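Designed helical repeat protein (Synthetic construct, PDB 5CWF) is a de novo designed protein that probably serves no biological role, made to explore helical repeat architectures. Local coordinates at residues Leu55-Ala60 with Ala101-Val106. Numbering follows the deposited sequence.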
ATOM      1  N   LEU A  55       2.104  -4.072  -9.193  1.00 31.05           N
ATOM      2  CA  LEU A  55       3.354  -3.431  -9.620  1.00 31.89           C
ATOM      3  C   LEU A  55       3.599  -2.151  -8.859  1.00 29.78           C
ATOM      4  O   LEU A  55       4.724  -1.886  -8.402  1.00 30.72           O
ATOM      5  CB  LEU A  55       3.339  -3.174 -11.123  1.00 33.46           C
ATOM      6  CG  LEU A  55       4.615  -2.579 -11.731  1.00 35.98           C
ATOM      7  CD1 LEU A  55       5.802  -3.517 -11.522  1.00 38.15           C
ATOM      8  CD2 LEU A  55       4.420  -2.292 -13.224  1.00 40.36           C
ATOM      9  N   ALA A  56       2.554  -1.349  -8.707  1.00 29.63           N
ATOM     10  CA  ALA A  56       2.692  -0.100  -7.971  1.00 27.54           C
ATOM     11  C   ALA A  56       3.121  -0.391  -6.528  1.00 23.55           C
ATOM     12  O   ALA A  56       4.010   0.269  -5.998  1.00 26.10           O
ATOM     13  CB  ALA A  56       1.381   0.695  -8.002  1.00 29.72           C
ATOM     14  N   LEU A  57       2.509  -1.383  -5.893  1.00 24.89           N
ATOM     15  CA  LEU A  57       2.855  -1.718  -4.500  1.00 24.18           C
ATOM     16  C   LEU A  57       4.291  -2.210  -4.340  1.00 24.83           C
ATOM     17  O   LEU A  57       5.002  -1.781  -3.423  1.00 23.68           O
ATOM     18  CB  LEU A  57       1.908  -2.789  -3.958  1.00 25.00           C
ATOM     19  CG  LEU A  57       0.454  -2.337  -3.739  1.00 26.48           C
ATOM     20  CD1 LEU A  57      -0.397  -3.475  -3.196  1.00 30.30           C
ATOM     21  CD2 LEU A  57       0.427  -1.136  -2.771  1.00 28.88           C
ATOM     22  N   ALA A  58       4.708  -3.085  -5.243  1.00 25.51           N
ATOM     23  CA  ALA A  58       6.058  -3.613  -5.230  1.00 30.97           C
ATOM     24  C   ALA A  58       7.065  -2.476  -5.349  1.00 28.26           C
ATOM     25  O   ALA A  58       8.025  -2.416  -4.587  1.00 29.28           O
ATOM     26  CB  ALA A  58       6.236  -4.619  -6.363  1.00 34.81           C
ATOM     27  N   LYS A  59       6.834  -1.552  -6.274  1.00 25.41           N
ATOM     28  CA  LYS A  59       7.733  -0.390  -6.404  1.00 24.37           C
ATOM     29  C   LYS A  59       7.723   0.492  -5.177  1.00 23.39           C
ATOM     30  O   LYS A  59       8.758   1.073  -4.821  1.00 26.50           O
ATOM     31  CB  LYS A  59       7.363   0.470  -7.600  1.00 25.42           C
ATOM     32  CG  LYS A  59       7.632  -0.148  -8.946  1.00 30.13           C
ATOM     33  CD  LYS A  59       7.016   0.734 -10.010  1.00 35.92           C
ATOM     34  CE  LYS A  59       7.329   0.282 -11.411  1.00 42.27           C
ATOM     35  NZ  LYS A  59       6.595   1.166 -12.365  1.00 51.62           N
ATOM     36  N   ALA A  60       6.567   0.614  -4.525  1.00 26.48           N
ATOM     37  CA  ALA A  60       6.467   1.496  -3.361  1.00 27.88           C
ATOM     38  C   ALA A  60       7.291   0.950  -2.206  1.00 27.67           C
ATOM     39  O   ALA A  60       7.989   1.698  -1.517  1.00 24.68           O
ATOM     40  CB  ALA A  60       5.046   1.665  -2.938  1.00 24.78           C
ATOM     41  N   ALA A 101      -5.625   3.528  -6.307  1.00 28.33           N
ATOM     42  CA  ALA A 101      -5.402   4.887  -5.813  1.00 28.37           C
ATOM     43  C   ALA A 101      -4.485   4.870  -4.596  1.00 27.58           C
ATOM     44  O   ALA A 101      -3.568   5.687  -4.492  1.00 25.27           O
ATOM     45  CB  ALA A 101      -6.736   5.557  -5.473  1.00 29.42           C
ATOM     46  N   LEU A 102      -4.687   3.924  -3.678  1.00 26.42           N
ATOM     47  CA  LEU A 102      -3.842   3.858  -2.502  1.00 24.68           C
ATOM     48  C   LEU A 102      -2.423   3.427  -2.862  1.00 24.68           C
ATOM     49  O   LEU A 102      -1.475   3.978  -2.342  1.00 23.98           O
ATOM     50  CB  LEU A 102      -4.428   2.901  -1.464  1.00 24.32           C
ATOM     51  CG  LEU A 102      -5.769   3.348  -0.878  1.00 25.48           C
ATOM     52  CD1 LEU A 102      -6.269   2.300   0.112  1.00 23.51           C
ATOM     53  CD2 LEU A 102      -5.671   4.696  -0.197  1.00 26.68           C
ATOM     54  N   ALA A 103      -2.294   2.469  -3.782  1.00 26.52           N
ATOM     55  CA  ALA A 103      -0.975   2.013  -4.219  1.00 27.22           C
ATOM     56  C   ALA A 103      -0.200   3.150  -4.879  1.00 26.47           C
ATOM     57  O   ALA A 103       0.987   3.336  -4.626  1.00 26.55           O
ATOM     58  CB  ALA A 103      -1.110   0.834  -5.183  1.00 28.93           C
ATOM     59  N   LYS A 104      -0.888   3.942  -5.692  1.00 25.66           N
ATOM     60  CA  LYS A 104      -0.254   5.098  -6.305  1.00 26.11           C
ATOM     61  C   LYS A 104       0.180   6.122  -5.265  1.00 25.50           C
ATOM     62  O   LYS A 104       1.230   6.745  -5.408  1.00 25.84           O
ATOM     63  CB  LYS A 104      -1.198   5.760  -7.312  1.00 26.44           C
ATOM     64  CG  LYS A 104      -1.349   4.986  -8.623  1.00 30.54           C
ATOM     65  CD  LYS A 104      -2.441   5.611  -9.486  1.00 39.28           C
ATOM     66  CE  LYS A 104      -2.606   4.903 -10.824  1.00 48.01           C
ATOM     67  NZ  LYS A 104      -3.728   5.484 -11.624  1.00 50.42           N
ATOM     68  N   ALA A 105      -0.622   6.282  -4.211  1.00 25.71           N
ATOM     69  CA  ALA A 105      -0.302   7.251  -3.157  1.00 24.42           C
ATOM     70  C   ALA A 105       0.918   6.842  -2.312  1.00 23.92           C
ATOM     71  O   ALA A 105       1.759   7.681  -1.994  1.00 25.30           O
ATOM     72  CB  ALA A 105      -1.516   7.444  -2.249  1.00 25.46           C
ATOM     73  N   VAL A 106       0.995   5.576  -1.927  1.00 26.69           N
ATOM     74  CA  VAL A 106       2.138   5.130  -1.141  1.00 26.96           C
ATOM     75  C   VAL A 106       3.386   5.144  -2.027  1.00 27.25           C
ATOM     76  O   VAL A 106       4.461   5.441  -1.554  1.00 27.06           O
ATOM     77  CB  VAL A 106       1.916   3.729  -0.469  1.00 29.51           C
ATOM     78  CG1 VAL A 106       0.772   3.803   0.551  1.00 31.21           C
ATOM     79  CG2 VAL A 106       1.676   2.637  -1.482  1.00 29.12           C
TER
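The A103 methyl faces helix 48-67 and meets A56 and L57, and V106 sets its CG2 methyl against A60, where two near-parallel helices of a designed alpha-helical repeat array lie side by side. The segments 55-60 and 101-106 belong to helices 48-67 and 93-111; the axes of these two segments approach to 8.4 Å at 23°, a spacing consistent with the alanines A56, A60 and A103 at the interface. A103 CB is touched from two sides: A56 CB meets it methyl to methyl at 3.8 Å, and L57 CD2 presses on it at 3.5 Å, tighter than usual carbon contact. L57 starts off alongside the neighbouring helix rather than at it; chi1 of -69° sets CG beside the backbone N, and chi2 of 180° extends CD1 away from CA and leaves CD2 as the methyl directed at A103, where it also lies 3.7 Å from A103 CA. The L57 side chain also touches I83 and V84 of helix 70-89. On the other helix L102 leans away from the contact and packs against I83, A125, I128 and V129. No hydrogen bond crosses between the segments; the contact is purely apolar and largely buried. One turn on from A103, V106 extends the same seam: its CG2 branch, flanked by both backbone neighbours of CA, lies 4.2 Å from L57 CD2 and meets A60 CB at 3.8 Å.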